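Local coordinates for protein racemase, putative (Roseobacter denitrificans, PDB 3TCS) that binds magnesium and D-alanine in a TIM barrel and probably acts as a racemase or hydro-lyase of the mandelate racemase family, at residues B[133-138]-B[163-168]; B[139-144]-B[333-338]; B[149-154]-B[190-195]; B[314-319]-B[351-356]. All blocks are in the same frame, centred on the assembly; numbering follows the deposited sequence.

Contact 1 of 4, residues B[133-138]-B[163-168]. With DAL (D-alanine), chain L.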
# COMPACT_ATOMS: atom_id res chain seq x y z
N LEU B 133 3.17 0.99 -35.16
CA LEU B 133 4.17 0.11 -34.56
C LEU B 133 4.92 0.72 -33.38
O LEU B 133 5.10 1.93 -33.29
CB LEU B 133 5.19 -0.31 -35.63
CG LEU B 133 4.61 -1.07 -36.82
CD1 LEU B 133 5.66 -1.17 -37.92
CD2 LEU B 133 4.15 -2.45 -36.38
N ILE B 134 5.35 -0.15 -32.47
CA ILE B 134 6.12 0.26 -31.30
C ILE B 134 7.27 -0.72 -31.20
O ILE B 134 7.06 -1.94 -31.17
CB ILE B 134 5.31 0.16 -29.98
CG1 ILE B 134 3.99 0.93 -30.10
CG2 ILE B 134 6.13 0.74 -28.83
CD1 ILE B 134 2.86 0.12 -30.71
N ARG B 135 8.49 -0.21 -31.17
CA ARG B 135 9.66 -1.08 -31.06
C ARG B 135 9.61 -1.75 -29.69
O ARG B 135 9.32 -1.11 -28.69
CB ARG B 135 10.94 -0.27 -31.19
CG ARG B 135 12.20 -1.10 -31.08
CD ARG B 135 13.42 -0.21 -30.97
NE ARG B 135 14.65 -0.98 -30.83
CZ ARG B 135 15.80 -0.46 -30.43
NH1 ARG B 135 15.87 0.83 -30.13
NH2 ARG B 135 16.88 -1.23 -30.34
N ALA B 136 9.90 -3.05 -29.65
CA ALA B 136 9.88 -3.78 -28.40
C ALA B 136 11.23 -4.36 -28.03
O ALA B 136 12.07 -4.59 -28.91
CB ALA B 136 8.86 -4.91 -28.49
N TYR B 137 11.47 -4.56 -26.74
CA TYR B 137 12.72 -5.18 -26.33
C TYR B 137 12.37 -6.52 -25.70
O TYR B 137 11.42 -6.62 -24.91
CB TYR B 137 13.51 -4.28 -25.37
CG TYR B 137 12.97 -4.06 -23.96
CD1 TYR B 137 13.20 -5.00 -22.96
CD2 TYR B 137 12.34 -2.86 -23.62
CE1 TYR B 137 12.82 -4.75 -21.63
CE2 TYR B 137 11.96 -2.60 -22.29
CZ TYR B 137 12.21 -3.54 -21.30
OH TYR B 137 11.88 -3.25 -19.99
N ALA B 138 13.10 -7.57 -26.09
CA ALA B 138 12.85 -8.90 -25.56
C ALA B 138 13.26 -8.92 -24.10
O ALA B 138 14.43 -8.70 -23.76
CB ALA B 138 13.63 -9.94 -26.35
N PHE B 163 14.00 -8.81 -32.93
CA PHE B 163 14.27 -7.93 -31.80
C PHE B 163 15.67 -7.33 -31.93
O PHE B 163 16.59 -8.02 -32.38
CB PHE B 163 14.21 -8.69 -30.48
CG PHE B 163 12.84 -9.16 -30.09
CD1 PHE B 163 11.85 -8.25 -29.73
CD2 PHE B 163 12.54 -10.51 -30.05
CE1 PHE B 163 10.59 -8.68 -29.33
CE2 PHE B 163 11.29 -10.96 -29.65
CZ PHE B 163 10.30 -10.04 -29.29
N THR B 164 15.83 -6.07 -31.53
CA THR B 164 17.14 -5.41 -31.57
C THR B 164 17.47 -4.79 -30.21
O THR B 164 18.36 -3.94 -30.10
CB THR B 164 17.20 -4.31 -32.65
OG1 THR B 164 16.23 -3.30 -32.36
CG2 THR B 164 16.94 -4.91 -34.03
N ALA B 165 16.75 -5.23 -29.18
CA ALA B 165 16.96 -4.76 -27.81
C ALA B 165 16.62 -5.95 -26.91
O ALA B 165 15.67 -6.68 -27.18
CB ALA B 165 16.05 -3.56 -27.50
N PHE B 166 17.40 -6.14 -25.85
CA PHE B 166 17.22 -7.27 -24.95
C PHE B 166 17.53 -6.91 -23.50
O PHE B 166 18.49 -6.20 -23.23
CB PHE B 166 18.16 -8.41 -25.37
CG PHE B 166 18.04 -8.80 -26.80
CD1 PHE B 166 17.23 -9.87 -27.17
CD2 PHE B 166 18.66 -8.05 -27.80
CE1 PHE B 166 17.03 -10.18 -28.52
CE2 PHE B 166 18.46 -8.35 -29.15
CZ PHE B 166 17.65 -9.42 -29.50
N LYS B 167 16.72 -7.43 -22.57
CA LYS B 167 16.95 -7.18 -21.15
C LYS B 167 17.10 -8.50 -20.39
O LYS B 167 16.31 -9.43 -20.57
CB LYS B 167 15.81 -6.36 -20.53
CG LYS B 167 16.12 -5.92 -19.09
CD LYS B 167 15.15 -4.86 -18.56
CE LYS B 167 13.83 -5.46 -18.08
NZ LYS B 167 12.90 -4.38 -17.62
N VAL B 168 18.13 -8.59 -19.56
CA VAL B 168 18.38 -9.78 -18.76
C VAL B 168 18.43 -9.37 -17.29
O VAL B 168 18.23 -8.19 -16.97
CB VAL B 168 19.70 -10.48 -19.17
CG1 VAL B 168 19.61 -10.93 -20.62
CG2 VAL B 168 20.88 -9.54 -18.97
N DAL L . 11.00 -4.83 -15.58
CA DAL L . 11.12 -6.24 -15.17
CB DAL L . 10.10 -7.09 -15.92
C DAL L . 10.87 -6.36 -13.71
O DAL L . 11.57 -5.78 -12.94
O HOH W 1 13.47 -4.40 -31.22

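Contact 2 of 4, residues B[139-144]-B[333-338]. With DAL (D-alanine), chain L.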
# COMPACT_ATOMS: atom_id res chain seq x y z
N SER B 139 12.30 -9.17 -23.22
CA SER B 139 12.58 -9.16 -21.80
C SER B 139 12.58 -10.54 -21.14
O SER B 139 11.57 -11.23 -21.13
CB SER B 139 11.57 -8.24 -21.11
OG SER B 139 11.93 -7.95 -19.78
N SER B 140 13.73 -10.92 -20.60
CA SER B 140 13.87 -12.19 -19.89
C SER B 140 13.55 -11.95 -18.42
O SER B 140 14.00 -10.97 -17.84
CB SER B 140 15.30 -12.73 -20.00
OG SER B 140 15.50 -13.77 -19.05
N MET B 141 12.76 -12.85 -17.83
CA MET B 141 12.36 -12.72 -16.43
C MET B 141 13.17 -13.62 -15.50
O MET B 141 13.14 -13.45 -14.28
CB MET B 141 10.89 -13.08 -16.28
CG MET B 141 9.94 -12.32 -17.18
SD MET B 141 9.91 -10.57 -16.79
CE MET B 141 9.48 -9.89 -18.39
N LYS B 142 13.88 -14.58 -16.08
CA LYS B 142 14.64 -15.55 -15.30
C LYS B 142 16.03 -15.19 -14.78
O LYS B 142 16.77 -14.43 -15.39
CB LYS B 142 14.76 -16.85 -16.11
CG LYS B 142 13.44 -17.53 -16.40
CD LYS B 142 13.64 -18.76 -17.26
CE LYS B 142 12.35 -19.56 -17.42
NZ LYS B 142 12.55 -20.79 -18.22
N ARG B 143 16.35 -15.78 -13.63
CA ARG B 143 17.65 -15.65 -12.99
C ARG B 143 18.20 -17.06 -12.86
O ARG B 143 19.41 -17.27 -12.76
CB ARG B 143 17.52 -15.00 -11.62
CG ARG B 143 17.46 -13.49 -11.68
CD ARG B 143 17.63 -12.87 -10.32
NE ARG B 143 17.77 -11.42 -10.44
CZ ARG B 143 16.77 -10.59 -10.71
NH1 ARG B 143 15.54 -11.05 -10.87
NH2 ARG B 143 17.01 -9.30 -10.84
N ASP B 144 17.30 -18.04 -12.86
CA ASP B 144 17.68 -19.44 -12.76
C ASP B 144 17.90 -19.99 -14.16
O ASP B 144 17.35 -21.03 -14.54
CB ASP B 144 16.61 -20.25 -12.04
CG ASP B 144 15.22 -19.99 -12.57
OD1 ASP B 144 15.01 -20.12 -13.80
OD2 ASP B 144 14.33 -19.64 -11.76
N GLU B 333 8.50 -2.95 -23.22
CA GLU B 333 9.03 -4.15 -22.58
C GLU B 333 8.19 -5.31 -23.12
O GLU B 333 6.96 -5.25 -23.12
CB GLU B 333 8.90 -4.08 -21.06
CG GLU B 333 9.23 -5.42 -20.40
CD GLU B 333 9.48 -5.31 -18.91
OE1 GLU B 333 8.86 -4.46 -18.23
OE2 GLU B 333 10.30 -6.11 -18.42
N PHE B 334 8.85 -6.36 -23.60
CA PHE B 334 8.11 -7.48 -24.16
C PHE B 334 8.62 -8.81 -23.61
O PHE B 334 9.69 -9.27 -23.99
CB PHE B 334 8.22 -7.48 -25.68
CG PHE B 334 7.24 -8.37 -26.37
CD1 PHE B 334 5.92 -7.96 -26.56
CD2 PHE B 334 7.61 -9.64 -26.79
CE1 PHE B 334 4.99 -8.80 -27.18
CE2 PHE B 334 6.69 -10.49 -27.42
CZ PHE B 334 5.38 -10.06 -27.61
N SER B 335 7.85 -9.41 -22.71
CA SER B 335 8.25 -10.69 -22.12
C SER B 335 8.37 -11.77 -23.18
O SER B 335 7.49 -11.91 -24.03
CB SER B 335 7.23 -11.14 -21.09
OG SER B 335 7.54 -12.45 -20.64
N ILE B 336 9.47 -12.52 -23.15
CA ILE B 336 9.64 -13.60 -24.11
C ILE B 336 9.60 -14.97 -23.43
O ILE B 336 10.00 -15.98 -24.01
CB ILE B 336 10.96 -13.44 -24.94
CG1 ILE B 336 12.15 -13.08 -24.04
CG2 ILE B 336 10.77 -12.33 -25.98
CD1 ILE B 336 12.62 -14.20 -23.14
N GLU B 337 9.09 -15.01 -22.20
CA GLU B 337 8.99 -16.27 -21.46
C GLU B 337 7.85 -17.12 -22.04
O GLU B 337 6.91 -16.59 -22.63
CB GLU B 337 8.72 -15.99 -19.97
CG GLU B 337 9.79 -15.17 -19.26
CD GLU B 337 11.16 -15.83 -19.29
OE1 GLU B 337 11.23 -17.06 -19.52
OE2 GLU B 337 12.17 -15.13 -19.09
N GLY B 338 7.96 -18.43 -21.86
CA GLY B 338 6.94 -19.33 -22.37
C GLY B 338 6.00 -19.82 -21.28
O GLY B 338 6.05 -19.32 -20.15
N DAL L . 11.00 -4.83 -15.58
CA DAL L . 11.12 -6.24 -15.17
CB DAL L . 10.10 -7.09 -15.92
C DAL L . 10.87 -6.36 -13.71
O DAL L . 11.57 -5.78 -12.94

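Contact 3 of 4, residues B[149-154]-B[190-195]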
# COMPACT_ATOMS: atom_id res chain seq x y z
N ASP B 149 22.70 -20.25 -21.72
CA ASP B 149 21.38 -20.58 -22.24
C ASP B 149 20.55 -19.34 -22.50
O ASP B 149 19.72 -19.32 -23.41
CB ASP B 149 20.65 -21.52 -21.28
CG ASP B 149 21.23 -22.92 -21.28
OD1 ASP B 149 21.93 -23.25 -22.25
OD2 ASP B 149 20.98 -23.68 -20.32
N GLU B 150 20.76 -18.31 -21.69
CA GLU B 150 20.03 -17.05 -21.85
C GLU B 150 20.40 -16.41 -23.19
O GLU B 150 19.54 -16.02 -23.97
CB GLU B 150 20.37 -16.08 -20.71
CG GLU B 150 19.68 -14.72 -20.83
CD GLU B 150 18.25 -14.73 -20.33
OE1 GLU B 150 18.01 -14.26 -19.20
OE2 GLU B 150 17.35 -15.21 -21.06
N ALA B 151 21.70 -16.31 -23.45
CA ALA B 151 22.17 -15.72 -24.70
C ALA B 151 21.67 -16.53 -25.88
O ALA B 151 21.27 -15.98 -26.90
CB ALA B 151 23.70 -15.67 -24.70
N GLU B 152 21.69 -17.85 -25.75
CA GLU B 152 21.27 -18.74 -26.82
C GLU B 152 19.81 -18.53 -27.21
O GLU B 152 19.49 -18.37 -28.38
CB GLU B 152 21.51 -20.20 -26.41
CG GLU B 152 21.14 -21.23 -27.47
CD GLU B 152 21.63 -22.63 -27.13
OE1 GLU B 152 21.35 -23.11 -26.01
OE2 GLU B 152 22.28 -23.26 -27.99
N ARG B 153 18.91 -18.50 -26.22
CA ARG B 153 17.50 -18.31 -26.55
C ARG B 153 17.21 -16.90 -27.07
O ARG B 153 16.35 -16.72 -27.93
CB ARG B 153 16.61 -18.64 -25.35
CG ARG B 153 16.69 -17.68 -24.17
CD ARG B 153 15.52 -17.93 -23.21
NE ARG B 153 15.51 -17.00 -22.08
CZ ARG B 153 14.53 -16.92 -21.18
NH1 ARG B 153 13.47 -17.72 -21.27
NH2 ARG B 153 14.61 -16.05 -20.19
N LEU B 154 17.93 -15.91 -26.56
CA LEU B 154 17.70 -14.54 -27.01
C LEU B 154 18.26 -14.32 -28.41
O LEU B 154 17.70 -13.56 -29.21
CB LEU B 154 18.31 -13.55 -26.01
CG LEU B 154 17.62 -13.55 -24.64
CD1 LEU B 154 18.22 -12.46 -23.75
CD2 LEU B 154 16.12 -13.30 -24.83
N PRO B 190 29.30 -9.70 -20.27
CA PRO B 190 30.06 -9.87 -21.52
C PRO B 190 29.43 -10.91 -22.44
O PRO B 190 29.50 -10.78 -23.66
CB PRO B 190 31.45 -10.28 -21.03
CG PRO B 190 31.18 -10.94 -19.71
CD PRO B 190 30.13 -10.04 -19.11
N THR B 191 28.81 -11.94 -21.86
CA THR B 191 28.19 -12.99 -22.67
C THR B 191 27.10 -12.44 -23.59
O THR B 191 27.01 -12.83 -24.75
CB THR B 191 27.57 -14.10 -21.77
OG1 THR B 191 28.62 -14.80 -21.10
CG2 THR B 191 26.78 -15.10 -22.62
N MET B 192 26.26 -11.55 -23.07
CA MET B 192 25.20 -10.97 -23.90
C MET B 192 25.78 -10.13 -25.04
O MET B 192 25.34 -10.23 -26.19
CB MET B 192 24.26 -10.13 -23.05
CG MET B 192 23.33 -10.95 -22.17
SD MET B 192 22.34 -12.12 -23.14
CE MET B 192 21.33 -10.95 -24.05
N ARG B 193 26.78 -9.31 -24.74
CA ARG B 193 27.37 -8.49 -25.79
C ARG B 193 28.06 -9.35 -26.85
O ARG B 193 27.95 -9.10 -28.05
CB ARG B 193 28.38 -7.49 -25.21
CG ARG B 193 29.08 -6.67 -26.28
CD ARG B 193 28.07 -5.97 -27.18
NE ARG B 193 27.43 -4.86 -26.48
CZ ARG B 193 26.31 -4.26 -26.87
NH1 ARG B 193 25.67 -4.64 -27.97
NH2 ARG B 193 25.84 -3.25 -26.15
N ARG B 194 28.79 -10.37 -26.39
CA ARG B 194 29.48 -11.26 -27.31
C ARG B 194 28.52 -12.01 -28.22
O ARG B 194 28.67 -12.02 -29.44
CB ARG B 194 30.31 -12.29 -26.55
CG ARG B 194 30.97 -13.32 -27.45
CD ARG B 194 31.72 -14.40 -26.68
NE ARG B 194 30.84 -15.22 -25.84
CZ ARG B 194 30.85 -15.20 -24.51
NH1 ARG B 194 31.69 -14.41 -23.86
NH2 ARG B 194 30.04 -15.99 -23.82
N GLU B 195 27.51 -12.63 -27.61
CA GLU B 195 26.55 -13.44 -28.35
C GLU B 195 25.51 -12.69 -29.17
O GLU B 195 25.16 -13.14 -30.25
CB GLU B 195 25.85 -14.41 -27.39
CG GLU B 195 26.79 -15.42 -26.72
CD GLU B 195 27.57 -16.24 -27.73
OE1 GLU B 195 26.97 -16.72 -28.72
OE2 GLU B 195 28.79 -16.42 -27.53

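Contact 4 of 4, residues B[314-319]-B[351-356]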
# COMPACT_ATOMS: atom_id res chain seq x y z
N VAL B 314 -1.68 -6.04 -19.77
CA VAL B 314 -0.77 -4.97 -19.38
C VAL B 314 0.14 -4.50 -20.52
O VAL B 314 0.39 -3.30 -20.67
CB VAL B 314 0.07 -5.38 -18.14
CG1 VAL B 314 1.02 -6.52 -18.47
CG2 VAL B 314 0.81 -4.17 -17.59
N THR B 315 0.62 -5.44 -21.33
CA THR B 315 1.50 -5.08 -22.43
C THR B 315 0.77 -4.28 -23.51
O THR B 315 1.31 -3.30 -24.04
CB THR B 315 2.16 -6.34 -23.04
OG1 THR B 315 2.94 -7.00 -22.04
CG2 THR B 315 3.08 -5.96 -24.20
N LEU B 316 -0.47 -4.67 -23.81
CA LEU B 316 -1.27 -3.97 -24.81
C LEU B 316 -1.61 -2.55 -24.34
O LEU B 316 -1.55 -1.60 -25.12
CB LEU B 316 -2.57 -4.73 -25.09
CG LEU B 316 -3.52 -4.14 -26.14
CD1 LEU B 316 -2.79 -3.94 -27.46
CD2 LEU B 316 -4.72 -5.06 -26.32
N PHE B 317 -1.97 -2.41 -23.06
CA PHE B 317 -2.29 -1.09 -22.53
C PHE B 317 -1.08 -0.18 -22.71
O PHE B 317 -1.22 1.00 -23.04
CB PHE B 317 -2.62 -1.15 -21.04
CG PHE B 317 -3.82 -2.01 -20.71
CD1 PHE B 317 -4.83 -2.22 -21.65
CD2 PHE B 317 -3.96 -2.54 -19.44
CE1 PHE B 317 -5.97 -2.96 -21.31
CE2 PHE B 317 -5.11 -3.28 -19.09
CZ PHE B 317 -6.11 -3.49 -20.03
N THR B 318 0.10 -0.73 -22.47
CA THR B 318 1.35 0.02 -22.59
C THR B 318 1.60 0.41 -24.04
O THR B 318 2.08 1.51 -24.33
CB THR B 318 2.54 -0.80 -22.04
OG1 THR B 318 2.26 -1.18 -20.69
CG2 THR B 318 3.82 0.02 -22.07
N MET B 319 1.29 -0.51 -24.96
CA MET B 319 1.46 -0.24 -26.39
C MET B 319 0.63 0.98 -26.79
O MET B 319 1.12 1.86 -27.50
CB MET B 319 1.03 -1.47 -27.21
CG MET B 319 2.04 -2.61 -27.18
SD MET B 319 1.31 -4.19 -27.68
CE MET B 319 0.59 -3.76 -29.29
N LYS B 351 -7.79 -13.82 -30.11
CA LYS B 351 -6.66 -13.70 -31.01
C LYS B 351 -5.63 -12.84 -30.30
O LYS B 351 -5.94 -11.75 -29.83
CB LYS B 351 -7.09 -13.03 -32.32
CG LYS B 351 -5.97 -12.90 -33.34
CD LYS B 351 -5.33 -14.25 -33.64
CE LYS B 351 -4.15 -14.12 -34.58
NZ LYS B 351 -3.48 -15.43 -34.82
N THR B 352 -4.40 -13.35 -30.20
CA THR B 352 -3.35 -12.62 -29.52
C THR B 352 -3.04 -11.29 -30.20
O THR B 352 -3.00 -11.20 -31.42
CB THR B 352 -2.03 -13.44 -29.44
OG1 THR B 352 -1.06 -12.72 -28.67
CG2 THR B 352 -1.47 -13.69 -30.84
N PRO B 353 -2.84 -10.23 -29.40
CA PRO B 353 -2.53 -8.91 -29.97
C PRO B 353 -1.02 -8.71 -29.94
O PRO B 353 -0.52 -7.63 -30.26
CB PRO B 353 -3.24 -7.97 -29.00
CG PRO B 353 -2.97 -8.64 -27.67
CD PRO B 353 -3.24 -10.11 -27.98
N TYR B 354 -0.30 -9.77 -29.59
CA TYR B 354 1.15 -9.68 -29.44
C TYR B 354 2.06 -10.29 -30.50
O TYR B 354 3.18 -10.68 -30.20
CB TYR B 354 1.52 -10.24 -28.06
CG TYR B 354 0.82 -9.53 -26.93
CD1 TYR B 354 0.84 -8.15 -26.83
CD2 TYR B 354 0.12 -10.25 -25.95
CE1 TYR B 354 0.19 -7.48 -25.78
CE2 TYR B 354 -0.53 -9.60 -24.90
CZ TYR B 354 -0.49 -8.21 -24.83
OH TYR B 354 -1.10 -7.56 -23.78
N GLU B 355 1.58 -10.38 -31.74
CA GLU B 355 2.41 -10.92 -32.81
C GLU B 355 3.48 -9.87 -33.08
O GLU B 355 3.17 -8.68 -33.21
CB GLU B 355 1.58 -11.15 -34.08
CG GLU B 355 0.52 -12.23 -33.95
CD GLU B 355 -0.24 -12.45 -35.25
OE1 GLU B 355 0.40 -12.80 -36.26
OE2 GLU B 355 -1.48 -12.27 -35.26
N ILE B 356 4.74 -10.30 -33.16
CA ILE B 356 5.84 -9.37 -33.41
C ILE B 356 6.22 -9.31 -34.88
O ILE B 356 6.34 -10.34 -35.55
CB ILE B 356 7.09 -9.76 -32.58
CG1 ILE B 356 6.79 -9.62 -31.09
CG2 ILE B 356 8.27 -8.86 -32.96
CD1 ILE B 356 6.59 -8.18 -30.64

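Contact 1 of 4, residues B[133-138]-B[163-168]
The Phe-163 ring has one face on Ala-138, whose CB makes a CH-pi contact 3.9 Å from the centroid of that ring. The ring's edge meets Ala-136 O. The Arg-135 guanidinium has Thr-164 O and a water at its edge. Arg-135 NH2 donates to Thr-164 OG1 at 3.0 Å, tilted 27° out of the guanidinium plane, and forms a salt bridge with Asp-201. The water joins Ala-136 O to Thr-164 N. The Tyr-137 ring meets Lys-167 at a slant, with CE1 of Tyr-137 3.6 Å from CB of Lys-167. The lysine chain bends at chi3 (80°). This carries NZ round to the phenol, and Lys-167 NZ donates to Tyr-137 OH at 2.8 Å. The same NZ lies 2.8 Å from N of the bound D-alanine and has acidic partners that include Glu-231. A phenylalanine in place of Tyr-137 lacks the hydroxyl and would probably leave Lys-167 NZ short of one partner. The backbones pair through Ala-138 N to Ala-165 O and Lys-167 N to Ala-138 O, both 2.9 Å. These parallel strands, joined through helix 147-161, form a beta-alpha-beta unit of the TIM barrel, with Lys-167 in its ligand pocket.

Contact 2 of 4, residues B[139-144]-B[333-338]
Ser-139 and Ser-335 form a parallel bridge, and two backbone hydrogen bonds hold it. Ser-139 N donates to Phe-334 O at 2.7 Å, and Ile-336 N donates to Ser-139 O at 3.2 Å.

Side-chain hydrogen bonds add to this pairing. Glu-337 OE2 accepts from Met-141 N at 2.7 Å. The bond is almost straight (168°) and reaches the oxygen on its anti side, 17° out of the carboxylate plane. The chain of Glu-337 is bent at chi2 (-59°), which brings its carboxylate back to the amide of Met-141. The same oxygen has a salt bridge to Arg-153, so a backbone amide and a guanidinium share it. Ser-139 OG points to Glu-333 OE2, but that oxygen is modelled too close to D-alanine and its place is doubtful. Ser-140 OG is turned to Glu-150.

Charge adds a looser element. Lys-142 NZ is 4.2 Å from Glu-337 OE1, beyond a salt bridge, and forms its ion pair with Asp-340 instead.

The apolar contacts centre on Met-141. Its CG packs on Glu-337 CG at 3.5 Å. Its CE touches Ser-335 CB at 3.7 Å, and its SD lies near CB of the D-alanine, though that CB is itself part of the doubtful close approach to Glu-333. Ile-336 CD1 also lies 4.0 Å from Ser-140 CA.

Met-141 and Glu-333 both line the ligand pocket. It lies where strands 132-139 and 332-335 run out into loops, the C-terminal strand ends that carry the active site in TIM barrels of the enolase superfamily.

Contact 3 of 4, residues B[149-154]-B[190-195]
Leu-154 meets Met-192 where two neighbouring outer helices of the TIM barrel, 147-161 and 184-196, pack side by side. The short helix axes approach to 9.4 Å at 31°, with their N-to-C directions roughly parallel. The tight part faces the barrel. Met-192 is bent at chi2 and chi3 (-57° and -67°), which folds its methyl back toward the leucine. Leu-154 CD1 and Met-192 CE are 3.5 Å apart, closer than usual for carbons, and the two side chains cross at about a right angle. Met-192 SD rests 3.9 Å from Ala-151 CA. Val-168 of strand 165-169 touches both Leu-154 and Met-192. Farther out, Ala-151 CB packs on Thr-191 CG2 at 3.8 Å. The small alanine lets the backbones come near, with CA of Ala-151 and CA of Met-192 5.7 Å apart. The outer side is looser and more polar. Glu-195 lends its CB and CG to Ala-151, while its carboxylate turns to Arg-194 and makes a long, weak ion pair with Lys-155. Replacing Glu-195 with an alanine would probably uncover part of Ala-151 CB and leave Arg-194 without its mate. That mate is Glu-195 OE2, whose anti lone pair meets Arg-194 NE at 2.9 Å.

Contact 4 of 4, residues B[314-319]-B[351-356]
Tyr-354 reaches from the loop 351-356 to the first turn of helix 314-322, where it meets Thr-315, Leu-316 and Met-319. From CB, its CG stands anti to the carbonyl carbon (chi1 -57°), which directs the ring at the helix. CD1 comes first and lies about equally far from Met-319 SD and Thr-315 CG2. CE1 goes deeper: it is 3.6 Å from Thr-315 CB and 4.0 Å from Met-319 SD. The sulfur sits at the ring edge, 5.2 Å from the Tyr-354 centroid, as a Met-aromatic contact. CZ passes beside Thr-315 CB. At the tip, OH accepts from Leu-316 N at 3.0 Å, with a bent angle of 136°, and the amide lies near the ring plane. OH also lies 3.4 Å from Leu-316 CB. Its own hydrogen bond runs to Ser-312 O.

Pro-353 CG covers the centre of one ring face and also touches Leu-316 CD2 at 4.2 Å. At the base, Tyr-354 N donates to Thr-352 OG1 at 3.2 Å, an ST turn that shapes the loop just before the tyrosine. Outside the two segments, the ring also meets Trp-311.

The chemistry is mixed. Apolar groups hold the ring, while the phenol serves a first-turn amide and the carbonyl of Ser-312. This buried hydroxyl therefore works both as acceptor and as donor, and it pins the loop to the start of the helix.

Of the elements in these contacts, strand 132-139 comes first from the N terminus. Contact 1 closes the short loop round helix 147-161 and pairs the strand with 165-169. Contact 2 opens at 139-144, directly after 133-138 and before contact 1 has closed. It closes a far longer loop at 333-338, setting strand 332-335 on the other flank of strand 132-139. Contacts 1 and 2 cross, as do contacts 1 and 3. Contact 3 falls wholly within the span of contact 2 and ties two outer helices together; Arg-153 and Glu-150 link it to contact 2. Contact 4 follows contacts 1 and 3 in series but crosses contact 2. It binds helix 314-322 to the loop before strand 360-363.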